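Local coordinates for periplasmic beta-glucosidase (PDB 6R5T), which probably hydrolyses terminal, non-reducing beta-D-glucosyl residues of glycosides in the periplasm, releasing beta-D-glucose, as a glycoside hydrolase of family 3, at residues A[8-13]-A[70-75]; A[625-630]-A[635-640]; A[696-701]-A[728-733]. The protein carries 1 engineered substitution. All coordinates share one frame; numbering follows the deposited sequence.

Contact 1: residues A[8-13]-A[70-75]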
ATOM      1  N   ALA A   8      35.462  10.023  30.890  1.00 23.31           N
ATOM      2  CA  ALA A   8      35.866  11.446  30.853  1.00 22.49           C
ATOM      3  C   ALA A   8      37.402  11.532  30.909  1.00 21.28           C
ATOM      4  O   ALA A   8      37.949  12.356  30.178  1.00 22.75           O
ATOM      5  CB  ALA A   8      35.232  12.198  31.998  1.00 25.02           C
ATOM      6  N   SER A   9      38.074  10.711  31.704  1.00 20.36           N
ATOM      7  CA  SER A   9      39.547  10.757  31.836  1.00 22.08           C
ATOM      8  C   SER A   9      40.130  10.324  30.495  1.00 21.63           C
ATOM      9  O   SER A   9      41.048  10.993  29.976  1.00 21.23           O
ATOM     10  CB  SER A   9      40.051   9.903  32.972  1.00 26.15           C
ATOM     11  OG  SER A   9      41.476   9.705  32.909  1.00 31.26           O
ATOM     12  N   LEU A  10      39.598   9.246  29.910  1.00 17.81           N
ATOM     13  CA  LEU A  10      40.113   8.790  28.601  1.00 17.78           C
ATOM     14  C   LEU A  10      39.869   9.859  27.537  1.00 17.84           C
ATOM     15  O   LEU A  10      40.801  10.167  26.745  1.00 17.75           O
ATOM     16  CB  LEU A  10      39.492   7.452  28.208  1.00 18.32           C
ATOM     17  CG  LEU A  10      39.941   6.906  26.857  1.00 19.88           C
ATOM     18  CD1 LEU A  10      41.445   6.792  26.746  1.00 20.32           C
ATOM     19  CD2 LEU A  10      39.376   5.507  26.711  1.00 18.71           C
ATOM     20  N   MET A  11      38.666  10.434  27.454  1.00 17.38           N
ATOM     21  CA  MET A  11      38.383  11.443  26.402  1.00 18.24           C
ATOM     22  C   MET A  11      39.233  12.712  26.574  1.00 18.68           C
ATOM     23  O   MET A  11      39.527  13.307  25.567  1.00 19.43           O
ATOM     24  CB  MET A  11      36.895  11.784  26.401  1.00 21.41           C
ATOM     25  CG  MET A  11      36.169  10.616  25.798  1.00 22.61           C
ATOM     26  SD  MET A  11      34.442  10.914  25.543  1.00 25.06           S
ATOM     27  CE  MET A  11      34.467  12.215  24.310  1.00 23.74           C
ATOM     28  N   ALA A  12      39.611  13.059  27.800  1.00 20.03           N
ATOM     29  CA  ALA A  12      40.487  14.232  28.059  1.00 21.46           C
ATOM     30  C   ALA A  12      41.870  13.974  27.462  1.00 21.18           C
ATOM     31  O   ALA A  12      42.615  14.941  27.290  1.00 24.11           O
ATOM     32  CB  ALA A  12      40.568  14.557  29.554  1.00 22.75           C
ATOM     33  N   ARG A  13      42.233  12.734  27.169  1.00 19.20           N
ATOM     34  CA  ARG A  13      43.553  12.398  26.593  1.00 17.88           C
ATOM     35  C   ARG A  13      43.518  12.452  25.062  1.00 18.89           C
ATOM     36  O   ARG A  13      44.583  12.346  24.412  1.00 19.24           O
ATOM     37  CB  ARG A  13      43.982  10.997  27.030  1.00 20.48           C
ATOM     38  CG  ARG A  13      43.997  10.751  28.531  1.00 22.03           C
ATOM     39  CD  ARG A  13      44.473   9.347  28.871  1.00 23.56           C
ATOM     40  NE  ARG A  13      45.828   9.226  28.413  1.00 23.83           N
ATOM     41  CZ  ARG A  13      46.590   8.149  28.463  1.00 27.40           C
ATOM     42  NH1 ARG A  13      46.122   7.044  29.000  1.00 29.63           N
ATOM     43  NH2 ARG A  13      47.812   8.209  27.958  1.00 29.62           N
ATOM     44  N   LEU A  70      46.920   5.177  22.233  1.00 18.05           N
ATOM     45  CA  LEU A  70      46.049   4.922  23.416  1.00 18.43           C
ATOM     46  C   LEU A  70      45.606   3.463  23.584  1.00 17.22           C
ATOM     47  O   LEU A  70      45.106   3.153  24.666  1.00 19.19           O
ATOM     48  CB  LEU A  70      44.833   5.852  23.348  1.00 18.54           C
ATOM     49  CG  LEU A  70      45.144   7.334  23.536  1.00 21.59           C
ATOM     50  CD1 LEU A  70      43.904   8.189  23.337  1.00 20.55           C
ATOM     51  CD2 LEU A  70      45.737   7.580  24.911  1.00 20.30           C
ATOM     52  N   LYS A  71      45.793   2.620  22.584  1.00 18.93           N
ATOM     53  CA  LYS A  71      45.511   1.171  22.658  1.00 21.02           C
ATOM     54  C   LYS A  71      44.030   0.953  23.002  1.00 18.83           C
ATOM     55  O   LYS A  71      43.733   0.069  23.786  1.00 20.97           O
ATOM     56  CB  LYS A  71      46.456   0.503  23.672  1.00 23.89           C
ATOM     57  CG  LYS A  71      47.923   0.791  23.304  1.00 27.64           C
ATOM     58  CD  LYS A  71      48.958   0.414  24.302  1.00 32.76           C
ATOM     59  CE  LYS A  71      50.349   0.808  23.832  1.00 32.80           C
ATOM     60  NZ  LYS A  71      50.509   2.276  23.824  1.00 31.85           N
ATOM     61  N   ILE A  72      43.136   1.754  22.432  1.00 19.65           N
ATOM     62  CA  ILE A  72      41.677   1.571  22.689  1.00 17.03           C
ATOM     63  C   ILE A  72      41.260   0.327  21.911  1.00 17.14           C
ATOM     64  O   ILE A  72      41.432   0.275  20.696  1.00 18.26           O
ATOM     65  CB  ILE A  72      40.880   2.823  22.274  1.00 18.23           C
ATOM     66  CG1 ILE A  72      41.275   4.050  23.111  1.00 18.38           C
ATOM     67  CG2 ILE A  72      39.397   2.537  22.376  1.00 15.57           C
ATOM     68  CD1 ILE A  72      40.699   5.323  22.626  1.00 17.85           C
ATOM     69  N   PRO A  73      40.669  -0.681  22.589  1.00 17.05           N
ATOM     70  CA  PRO A  73      40.306  -1.924  21.921  1.00 16.82           C
ATOM     71  C   PRO A  73      39.156  -1.734  20.917  1.00 16.59           C
ATOM     72  O   PRO A  73      38.350  -0.808  21.064  1.00 16.17           O
ATOM     73  CB  PRO A  73      39.811  -2.831  23.016  1.00 17.64           C
ATOM     74  CG  PRO A  73      39.304  -1.889  24.036  1.00 18.42           C
ATOM     75  CD  PRO A  73      40.279  -0.709  24.000  1.00 17.80           C
ATOM     76  N   LEU A  74      39.178  -2.575  19.905  1.00 16.90           N
ATOM     77  CA  LEU A  74      38.054  -2.656  18.940  1.00 15.13           C
ATOM     78  C   LEU A  74      36.926  -3.409  19.609  1.00 14.50           C
ATOM     79  O   LEU A  74      37.173  -4.232  20.502  1.00 18.63           O
ATOM     80  CB  LEU A  74      38.527  -3.446  17.716  1.00 17.05           C
ATOM     81  CG  LEU A  74      39.665  -2.795  16.957  1.00 16.63           C
ATOM     82  CD1 LEU A  74      40.324  -3.823  16.073  1.00 18.53           C
ATOM     83  CD2 LEU A  74      39.180  -1.610  16.152  1.00 17.96           C
ATOM     84  N   PHE A  75      35.716  -3.185  19.097  1.00 15.70           N
ATOM     85  CA  PHE A  75      34.693  -4.252  19.173  1.00 15.07           C
ATOM     86  C   PHE A  75      34.464  -4.835  17.774  1.00 14.67           C
ATOM     87  O   PHE A  75      34.731  -4.188  16.747  1.00 14.85           O
ATOM     88  CB  PHE A  75      33.420  -3.793  19.886  1.00 15.21           C
ATOM     89  CG  PHE A  75      32.518  -2.868  19.124  1.00 15.85           C
ATOM     90  CD1 PHE A  75      31.706  -3.326  18.105  1.00 17.15           C
ATOM     91  CD2 PHE A  75      32.395  -1.543  19.489  1.00 16.55           C
ATOM     92  CE1 PHE A  75      30.826  -2.463  17.456  1.00 16.00           C
ATOM     93  CE2 PHE A  75      31.543  -0.672  18.834  1.00 16.99           C
ATOM     94  CZ  PHE A  75      30.753  -1.132  17.812  1.00 17.07           C
TER

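Contact 2: residues A[625-630]-A[635-640]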
ATOM      1  N   ARG A 625     -14.786 -16.191  31.042  1.00 20.09           N
ATOM      2  CA  ARG A 625     -15.360 -15.509  32.227  1.00 26.03           C
ATOM      3  C   ARG A 625     -14.418 -14.393  32.675  1.00 20.79           C
ATOM      4  O   ARG A 625     -13.216 -14.627  32.852  1.00 24.14           O
ATOM      5  CB  ARG A 625     -15.632 -16.570  33.300  1.00 27.46           C
ATOM      6  CG  ARG A 625     -16.683 -17.606  32.885  1.00 33.72           C
ATOM      7  CD  ARG A 625     -18.109 -17.047  32.796  1.00 38.75           C
ATOM      8  NE  ARG A 625     -19.184 -17.992  32.432  1.00 42.69           N
ATOM      9  CZ  ARG A 625     -19.826 -18.037  31.246  1.00 44.63           C
ATOM     10  NH1 ARG A 625     -19.498 -17.211  30.259  1.00 45.82           N
ATOM     11  NH2 ARG A 625     -20.794 -18.927  31.039  1.00 41.70           N
ATOM     12  N   LEU A 626     -14.963 -13.198  32.924  1.00 20.05           N
ATOM     13  CA  LEU A 626     -14.188 -12.076  33.473  1.00 20.97           C
ATOM     14  C   LEU A 626     -14.469 -11.971  34.979  1.00 22.46           C
ATOM     15  O   LEU A 626     -15.611 -12.257  35.382  1.00 23.41           O
ATOM     16  CB  LEU A 626     -14.592 -10.782  32.769  1.00 18.54           C
ATOM     17  CG  LEU A 626     -14.486 -10.787  31.255  1.00 19.78           C
ATOM     18  CD1 LEU A 626     -14.833  -9.403  30.701  1.00 19.96           C
ATOM     19  CD2 LEU A 626     -13.087 -11.202  30.825  1.00 20.66           C
ATOM     20  N   SER A 627     -13.480 -11.528  35.735  1.00 23.14           N
ATOM     21  CA  SER A 627     -13.539 -11.446  37.217  1.00 26.13           C
ATOM     22  C   SER A 627     -14.529 -10.346  37.635  1.00 27.05           C
ATOM     23  O   SER A 627     -15.050 -10.430  38.745  1.00 27.38           O
ATOM     24  CB  SER A 627     -12.199 -11.217  37.821  1.00 22.54           C
ATOM     25  OG  SER A 627     -11.619 -10.060  37.315  1.00 25.54           O
ATOM     26  N   SER A 628     -14.803  -9.355  36.785  1.00 24.60           N
ATOM     27  CA  SER A 628     -15.882  -8.385  37.053  1.00 26.65           C
ATOM     28  C   SER A 628     -16.330  -7.702  35.766  1.00 26.29           C
ATOM     29  O   SER A 628     -15.636  -7.796  34.749  1.00 24.71           O
ATOM     30  CB  SER A 628     -15.524  -7.378  38.129  1.00 32.99           C
ATOM     31  OG  SER A 628     -14.652  -6.375  37.678  1.00 39.13           O
ATOM     32  N   GLU A 629     -17.455  -7.026  35.875  1.00 24.65           N
ATOM     33  CA  GLU A 629     -18.091  -6.308  34.758  1.00 27.33           C
ATOM     34  C   GLU A 629     -17.559  -4.884  34.703  1.00 25.30           C
ATOM     35  O   GLU A 629     -17.805  -4.246  33.693  1.00 21.89           O
ATOM     36  CB  GLU A 629     -19.604  -6.348  34.932  1.00 37.94           C
ATOM     37  CG  GLU A 629     -20.187  -7.718  34.606  1.00 48.46           C
ATOM     38  CD  GLU A 629     -21.698  -7.776  34.423  1.00 56.78           C
ATOM     39  OE1 GLU A 629     -22.289  -6.791  33.888  1.00 62.74           O
ATOM     40  OE2 GLU A 629     -22.288  -8.820  34.796  1.00 64.73           O
ATOM     41  N   ARG A 630     -16.884  -4.428  35.763  1.00 24.88           N
ATOM     42  CA  ARG A 630     -16.415  -3.042  35.889  1.00 23.75           C
ATOM     43  C   ARG A 630     -14.972  -3.080  36.337  1.00 25.29           C
ATOM     44  O   ARG A 630     -14.607  -3.981  37.117  1.00 28.96           O
ATOM     45  CB  ARG A 630     -17.316  -2.310  36.878  1.00 29.47           C
ATOM     46  CG  ARG A 630     -18.709  -2.083  36.330  1.00 35.26           C
ATOM     47  CD  ARG A 630     -19.685  -1.785  37.455  1.00 45.54           C
ATOM     48  NE  ARG A 630     -20.062  -0.393  37.348  1.00 55.57           N
ATOM     49  CZ  ARG A 630     -20.409   0.396  38.356  1.00 67.56           C
ATOM     50  NH1 ARG A 630     -20.703   1.663  38.103  1.00 74.43           N
ATOM     51  NH2 ARG A 630     -20.447  -0.059  39.602  1.00 67.54           N
ATOM     52  N   ALA A 635      -6.756  -0.793  39.026  1.00 21.94           N
ATOM     53  CA  ALA A 635      -7.042  -2.215  39.301  1.00 21.80           C
ATOM     54  C   ALA A 635      -6.684  -3.061  38.072  1.00 24.31           C
ATOM     55  O   ALA A 635      -6.494  -2.514  36.985  1.00 23.43           O
ATOM     56  CB  ALA A 635      -8.477  -2.396  39.692  1.00 21.95           C
ATOM     57  N   THR A 636      -6.622  -4.357  38.306  1.00 25.04           N
ATOM     58  CA  THR A 636      -6.417  -5.427  37.300  1.00 26.82           C
ATOM     59  C   THR A 636      -7.694  -6.239  37.244  1.00 26.66           C
ATOM     60  O   THR A 636      -8.413  -6.403  38.259  1.00 27.65           O
ATOM     61  CB  THR A 636      -5.189  -6.271  37.656  1.00 31.08           C
ATOM     62  OG1 THR A 636      -4.077  -5.407  37.421  1.00 35.78           O
ATOM     63  CG2 THR A 636      -4.980  -7.493  36.801  1.00 40.23           C
ATOM     64  N   LEU A 637      -7.962  -6.728  36.045  1.00 24.82           N
ATOM     65  CA  LEU A 637      -9.070  -7.627  35.703  1.00 26.87           C
ATOM     66  C   LEU A 637      -8.430  -8.978  35.372  1.00 21.93           C
ATOM     67  O   LEU A 637      -7.295  -8.984  34.806  1.00 22.56           O
ATOM     68  CB  LEU A 637      -9.746  -7.002  34.469  1.00 29.40           C
ATOM     69  CG  LEU A 637     -11.029  -7.663  34.002  1.00 32.28           C
ATOM     70  CD1 LEU A 637     -12.215  -6.802  34.375  1.00 34.30           C
ATOM     71  CD2 LEU A 637     -11.007  -7.910  32.505  1.00 37.66           C
ATOM     72  N   GLU A 638      -9.126 -10.064  35.692  1.00 21.84           N
ATOM     73  CA  GLU A 638      -8.754 -11.421  35.196  1.00 21.46           C
ATOM     74  C   GLU A 638      -9.781 -11.906  34.166  1.00 19.81           C
ATOM     75  O   GLU A 638     -10.998 -11.792  34.388  1.00 20.26           O
ATOM     76  CB  GLU A 638      -8.613 -12.396  36.365  1.00 25.69           C
ATOM     77  CG  GLU A 638      -7.461 -12.053  37.295  1.00 30.20           C
ATOM     78  CD  GLU A 638      -7.363 -12.978  38.497  1.00 36.31           C
ATOM     79  OE1 GLU A 638      -8.328 -13.749  38.738  1.00 40.86           O
ATOM     80  OE2 GLU A 638      -6.306 -12.950  39.161  1.00 47.77           O
ATOM     81  N   ALA A 639      -9.276 -12.553  33.114  1.00 17.67           N
ATOM     82  CA  ALA A 639     -10.058 -13.268  32.092  1.00 18.88           C
ATOM     83  C   ALA A 639      -9.663 -14.725  32.218  1.00 19.41           C
ATOM     84  O   ALA A 639      -8.445 -15.037  32.086  1.00 19.14           O
ATOM     85  CB  ALA A 639      -9.753 -12.702  30.742  1.00 19.04           C
ATOM     86  N   ARG A 640     -10.640 -15.572  32.525  1.00 21.22           N
ATOM     87  CA  ARG A 640     -10.352 -16.993  32.747  1.00 21.24           C
ATOM     88  C   ARG A 640     -11.027 -17.865  31.715  1.00 18.86           C
ATOM     89  O   ARG A 640     -12.222 -17.686  31.383  1.00 18.52           O
ATOM     90  CB  ARG A 640     -10.808 -17.434  34.137  1.00 25.97           C
ATOM     91  CG  ARG A 640      -9.951 -16.867  35.250  1.00 30.62           C
ATOM     92  CD  ARG A 640     -10.339 -17.443  36.611  1.00 38.61           C
ATOM     93  NE  ARG A 640      -9.594 -16.707  37.628  1.00 42.76           N
ATOM     94  CZ  ARG A 640      -8.863 -17.251  38.595  1.00 51.45           C
ATOM     95  NH1 ARG A 640      -8.818 -18.564  38.762  1.00 52.21           N
ATOM     96  NH2 ARG A 640      -8.211 -16.464  39.435  1.00 50.15           N
TER

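Contact 3: residues A[696-701]-A[728-733]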
ATOM      1  N   ALA A 696      -3.048  -0.361  31.307  1.00 21.82           N
ATOM      2  CA  ALA A 696      -1.923  -0.264  30.349  1.00 25.76           C
ATOM      3  C   ALA A 696      -2.281  -0.999  29.044  1.00 21.92           C
ATOM      4  O   ALA A 696      -1.860  -0.557  27.959  1.00 22.95           O
ATOM      5  CB  ALA A 696      -0.687  -0.857  30.979  1.00 27.62           C
ATOM      6  N   ASP A 697      -3.066  -2.057  29.152  1.00 20.41           N
ATOM      7  CA  ASP A 697      -3.529  -2.842  27.973  1.00 21.88           C
ATOM      8  C   ASP A 697      -4.564  -2.044  27.175  1.00 17.95           C
ATOM      9  O   ASP A 697      -4.882  -2.425  26.026  1.00 19.40           O
ATOM     10  CB  ASP A 697      -4.139  -4.145  28.446  1.00 22.10           C
ATOM     11  CG  ASP A 697      -3.067  -4.992  29.074  1.00 29.15           C
ATOM     12  OD1 ASP A 697      -2.040  -5.247  28.379  1.00 28.64           O
ATOM     13  OD2 ASP A 697      -3.228  -5.311  30.260  1.00 26.49           O
ATOM     14  N   LEU A 698      -5.149  -1.018  27.745  1.00 16.95           N
ATOM     15  CA  LEU A 698      -6.332  -0.356  27.159  1.00 16.49           C
ATOM     16  C   LEU A 698      -5.993   0.995  26.526  1.00 16.54           C
ATOM     17  O   LEU A 698      -6.832   1.584  25.867  1.00 18.36           O
ATOM     18  CB  LEU A 698      -7.376  -0.148  28.260  1.00 17.12           C
ATOM     19  CG  LEU A 698      -7.663  -1.340  29.178  1.00 17.65           C
ATOM     20  CD1 LEU A 698      -8.691  -0.946  30.239  1.00 19.89           C
ATOM     21  CD2 LEU A 698      -8.113  -2.561  28.403  1.00 19.50           C
ATOM     22  N   LYS A 699      -4.770   1.500  26.692  1.00 18.14           N
ATOM     23  CA  LYS A 699      -4.446   2.858  26.241  1.00 18.31           C
ATOM     24  C   LYS A 699      -4.044   2.866  24.757  1.00 18.53           C
ATOM     25  O   LYS A 699      -3.609   1.865  24.204  1.00 20.79           O
ATOM     26  CB  LYS A 699      -3.245   3.372  27.033  1.00 22.60           C
ATOM     27  CG  LYS A 699      -3.499   3.515  28.515  1.00 30.50           C
ATOM     28  CD  LYS A 699      -2.647   4.552  29.192  1.00 33.95           C
ATOM     29  CE  LYS A 699      -3.202   4.874  30.568  1.00 40.27           C
ATOM     30  NZ  LYS A 699      -2.416   5.918  31.267  1.00 42.68           N
ATOM     31  N   PHE A 700      -4.203   4.004  24.159  1.00 16.31           N
ATOM     32  CA  PHE A 700      -3.831   4.265  22.767  1.00 17.43           C
ATOM     33  C   PHE A 700      -3.435   5.727  22.654  1.00 18.67           C
ATOM     34  O   PHE A 700      -3.838   6.615  23.471  1.00 19.45           O
ATOM     35  CB  PHE A 700      -4.991   3.936  21.826  1.00 17.52           C
ATOM     36  CG  PHE A 700      -6.168   4.849  21.948  1.00 15.58           C
ATOM     37  CD1 PHE A 700      -7.091   4.717  22.990  1.00 17.25           C
ATOM     38  CD2 PHE A 700      -6.374   5.862  21.022  1.00 18.49           C
ATOM     39  CE1 PHE A 700      -8.166   5.589  23.113  1.00 18.38           C
ATOM     40  CE2 PHE A 700      -7.459   6.707  21.126  1.00 18.13           C
ATOM     41  CZ  PHE A 700      -8.349   6.587  22.184  1.00 17.51           C
ATOM     42  N   TYR A 701      -2.699   5.993  21.592  1.00 17.79           N
ATOM     43  CA  TYR A 701      -2.330   7.366  21.196  1.00 20.29           C
ATOM     44  C   TYR A 701      -3.451   7.981  20.388  1.00 20.30           C
ATOM     45  O   TYR A 701      -3.848   7.462  19.302  1.00 21.22           O
ATOM     46  CB  TYR A 701      -1.020   7.397  20.408  1.00 20.16           C
ATOM     47  CG  TYR A 701       0.177   7.022  21.236  1.00 21.82           C
ATOM     48  CD1 TYR A 701       0.777   7.957  22.060  1.00 27.23           C
ATOM     49  CD2 TYR A 701       0.629   5.715  21.268  1.00 24.04           C
ATOM     50  CE1 TYR A 701       1.860   7.609  22.847  1.00 28.74           C
ATOM     51  CE2 TYR A 701       1.691   5.351  22.074  1.00 29.17           C
ATOM     52  CZ  TYR A 701       2.319   6.313  22.841  1.00 31.73           C
ATOM     53  OH  TYR A 701       3.391   5.967  23.614  1.00 43.22           O
ATOM     54  N   ARG A 728     -16.430 -11.421  25.812  1.00 16.26           N
ATOM     55  CA  ARG A 728     -17.212 -10.848  26.938  1.00 17.09           C
ATOM     56  C   ARG A 728     -16.775  -9.409  27.123  1.00 17.18           C
ATOM     57  O   ARG A 728     -15.620  -9.077  26.796  1.00 18.17           O
ATOM     58  CB  ARG A 728     -16.905 -11.576  28.240  1.00 19.80           C
ATOM     59  CG  ARG A 728     -17.246 -13.054  28.204  1.00 27.02           C
ATOM     60  CD  ARG A 728     -18.720 -13.260  28.074  1.00 30.16           C
ATOM     61  NE  ARG A 728     -19.334 -13.353  29.370  1.00 42.54           N
ATOM     62  CZ  ARG A 728     -20.644 -13.572  29.546  1.00 51.02           C
ATOM     63  NH1 ARG A 728     -21.150 -13.673  30.767  1.00 51.46           N
ATOM     64  NH2 ARG A 728     -21.447 -13.666  28.499  1.00 50.37           N
ATOM     65  N   SER A 729     -17.656  -8.589  27.675  1.00 16.96           N
ATOM     66  CA  SER A 729     -17.367  -7.154  27.819  1.00 16.67           C
ATOM     67  C   SER A 729     -17.183  -6.758  29.281  1.00 17.31           C
ATOM     68  O   SER A 729     -17.773  -7.382  30.153  1.00 17.54           O
ATOM     69  CB  SER A 729     -18.432  -6.319  27.184  1.00 17.35           C
ATOM     70  OG  SER A 729     -18.384  -6.545  25.780  1.00 21.03           O
ATOM     71  N   PHE A 730     -16.401  -5.720  29.490  1.00 17.05           N
ATOM     72  CA  PHE A 730     -16.391  -5.015  30.786  1.00 15.66           C
ATOM     73  C   PHE A 730     -16.401  -3.522  30.508  1.00 16.98           C
ATOM     74  O   PHE A 730     -16.183  -3.069  29.386  1.00 16.97           O
ATOM     75  CB  PHE A 730     -15.216  -5.447  31.647  1.00 15.76           C
ATOM     76  CG  PHE A 730     -13.875  -4.972  31.153  1.00 16.24           C
ATOM     77  CD1 PHE A 730     -13.167  -5.732  30.238  1.00 16.38           C
ATOM     78  CD2 PHE A 730     -13.309  -3.798  31.609  1.00 15.54           C
ATOM     79  CE1 PHE A 730     -11.938  -5.310  29.777  1.00 16.46           C
ATOM     80  CE2 PHE A 730     -12.083  -3.373  31.136  1.00 16.47           C
ATOM     81  CZ  PHE A 730     -11.399  -4.144  30.221  1.00 15.82           C
ATOM     82  N   THR A 731     -16.645  -2.748  31.549  1.00 15.84           N
ATOM     83  CA  THR A 731     -16.615  -1.291  31.474  1.00 17.32           C
ATOM     84  C   THR A 731     -15.477  -0.747  32.329  1.00 19.25           C
ATOM     85  O   THR A 731     -15.363  -1.100  33.503  1.00 19.58           O
ATOM     86  CB  THR A 731     -17.943  -0.708  31.953  1.00 20.18           C
ATOM     87  OG1 THR A 731     -18.989  -1.188  31.121  1.00 22.83           O
ATOM     88  CG2 THR A 731     -17.937   0.794  31.903  1.00 21.53           C
ATOM     89  N   LEU A 732     -14.619   0.069  31.725  1.00 17.44           N
ATOM     90  CA  LEU A 732     -13.600   0.842  32.469  1.00 17.11           C
ATOM     91  C   LEU A 732     -14.307   2.071  33.022  1.00 18.68           C
ATOM     92  O   LEU A 732     -14.978   2.801  32.242  1.00 18.48           O
ATOM     93  CB  LEU A 732     -12.473   1.269  31.530  1.00 18.96           C
ATOM     94  CG  LEU A 732     -11.338   2.057  32.158  1.00 19.50           C
ATOM     95  CD1 LEU A 732     -10.582   1.189  33.160  1.00 20.61           C
ATOM     96  CD2 LEU A 732     -10.397   2.586  31.087  1.00 21.51           C
ATOM     97  N   LEU A 733     -14.119   2.326  34.317  1.00 21.68           N
ATOM     98  CA  LEU A 733     -14.742   3.495  35.006  1.00 24.30           C
ATOM     99  C   LEU A 733     -13.908   4.780  34.809  1.00 26.92           C
ATOM    100  O   LEU A 733     -12.697   4.611  34.596  1.00 30.42           O
ATOM    101  CB  LEU A 733     -14.885   3.135  36.489  1.00 27.66           C
ATOM    102  CG  LEU A 733     -15.724   1.889  36.761  1.00 28.09           C
ATOM    103  CD1 LEU A 733     -15.704   1.468  38.233  1.00 30.81           C
ATOM    104  CD2 LEU A 733     -17.145   2.067  36.264  1.00 32.18           C
TER

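Contact 1: residues A[8-13]-A[70-75]
Leu-70 lies against Arg-13 and Leu-10 where helix 2-12 packs on the loop that leads into strand 75-78, one of the eight parallel strands of the family 3 TIM-barrel domain. One methyl does most of the work: CD2 of Leu-70 sits over the centre of one guanidinium face of Arg-13, 3.7 Å from CZ, so the flat cation is met from above by a hydrocarbon group. The other methyl turns to the helix, with Leu-70 CD1 4.4 Å from Leu-10 CD1. Leu-10 then uses its second branch on the buried Ile-72, CD2 to CD1 at 4.3 Å, a similarly light, purely apolar touch. The Arg-13 chain runs straight through chi2 and bends at chi3 (63°), which swings the guanidinium back over the leucine. Around this first shell, Met-14 touches both Leu-70 and Ile-72, Phe-327 packs on Leu-10, and Gln-22 of helix 16-22 lies against Ile-72. The backbone of Arg-13 is held as well: its O accepts a hydrogen bond from Arg-69 NH2, the residue before Leu-70. Within the 8-13 segment, Arg-13 N reaches Leu-10 O at 3.0 Å.

Contact 2: residues A[625-630]-A[635-640]
An antiparallel beta pairing in the C-terminal beta-sandwich region joins the end of strand 619-626 to the start of strand 636-645. Arg-625 and Arg-640 form a hydrogen-bonded pair: Arg-640 N gives an almost straight bond to Arg-625 O (2.8 Å, 177°), and Arg-625 N returns one to Arg-640 O at 3.0 Å. Leu-626 and Ala-639 follow as a non-hydrogen-bonded pair, with Leu-626 CD2 resting 3.7 Å from Ala-639 CB. One residue on, where regular strand has given way to loop, a side chain replaces backbone. Ser-627 N still reaches Glu-638 O at 2.8 Å, but Glu-638 N donates to Ser-627 OG at 3.0 Å (170°). With chi1 at 57°, that hydroxyl stands between the backbone N and the carbonyl carbon of its own residue and turns toward the partner strand. Glu-638 and Arg-640, two apart on one face, are joined by a salt bridge, OE1 to NH2 at 2.8 Å; the acid enters at the guanidinium edge, nearly in its plane, while Arg-640 NH1 pairs with Glu-688. Strand 686-694 flanks 636-645 on the side away from 619-626, and Phe-730 of strand 725-732 packs against Leu-626 and Leu-637.

Contact 3: residues A[696-701]-A[728-733]
Leu-698, from the loop before strand 700-701, reaches across to the last strand of the chain, 725-732, in the fibronectin type III-like domain, its two methyls dividing the work. CD1 meets Leu-732 CD2 at 4.0 Å and lies almost as near its CD1, so both branches of Leu-732 hold that methyl. CD2 comes to the ring of Phe-730 at its edge, near the ring plane, 4.1 Å from CZ; the two side chains approach from opposite directions. Phe-730 carries CG between its backbone N and carbonyl carbon (chi1 71°), which points the ring so that its CZ end meets Leu-698. Phe-714 of strand 712-719 closes on Leu-698 and Leu-732, and the bound magnesium ion lies about 7 Å from the Leu-732 side chain. This buried trio contrasts with the ends of the segments, where Ala-696 and Arg-728 are exposed. Lys-699, partly exposed, forms a long, weak ion pair with Glu-695. Asp-697 belongs to the polar margin, where OD2 accepts a bond from Gly-694 N and the backbone O one from Arg-674. Because the touching groups are all methyls and a ring edge, these two segments are held to each other by apolar contact alone.

Contacts 2 and 3 are neighbours, their centres 11 Å apart, and they share material of the beta-sandwich region. Backbone joins them through a probable hydrogen bond from Thr-731 N to Glu-629 O at 2.9 Å, and Leu-637 CD2 packs on Phe-730 CD1 at 3.8 Å, so one ring serves the interiors of both. Of the three, contact 3 approaches the magnesium site: the Leu-698 side chain is about 6 Å from that of Asp-661, which binds the metal. Contact 1 stands far off in the TIM-barrel domain, its centre 56 Å from that of contact 2 and 51 Å from that of contact 3. Contacts 1 and 2 lie away from the annotated sites, including the sugar pocket.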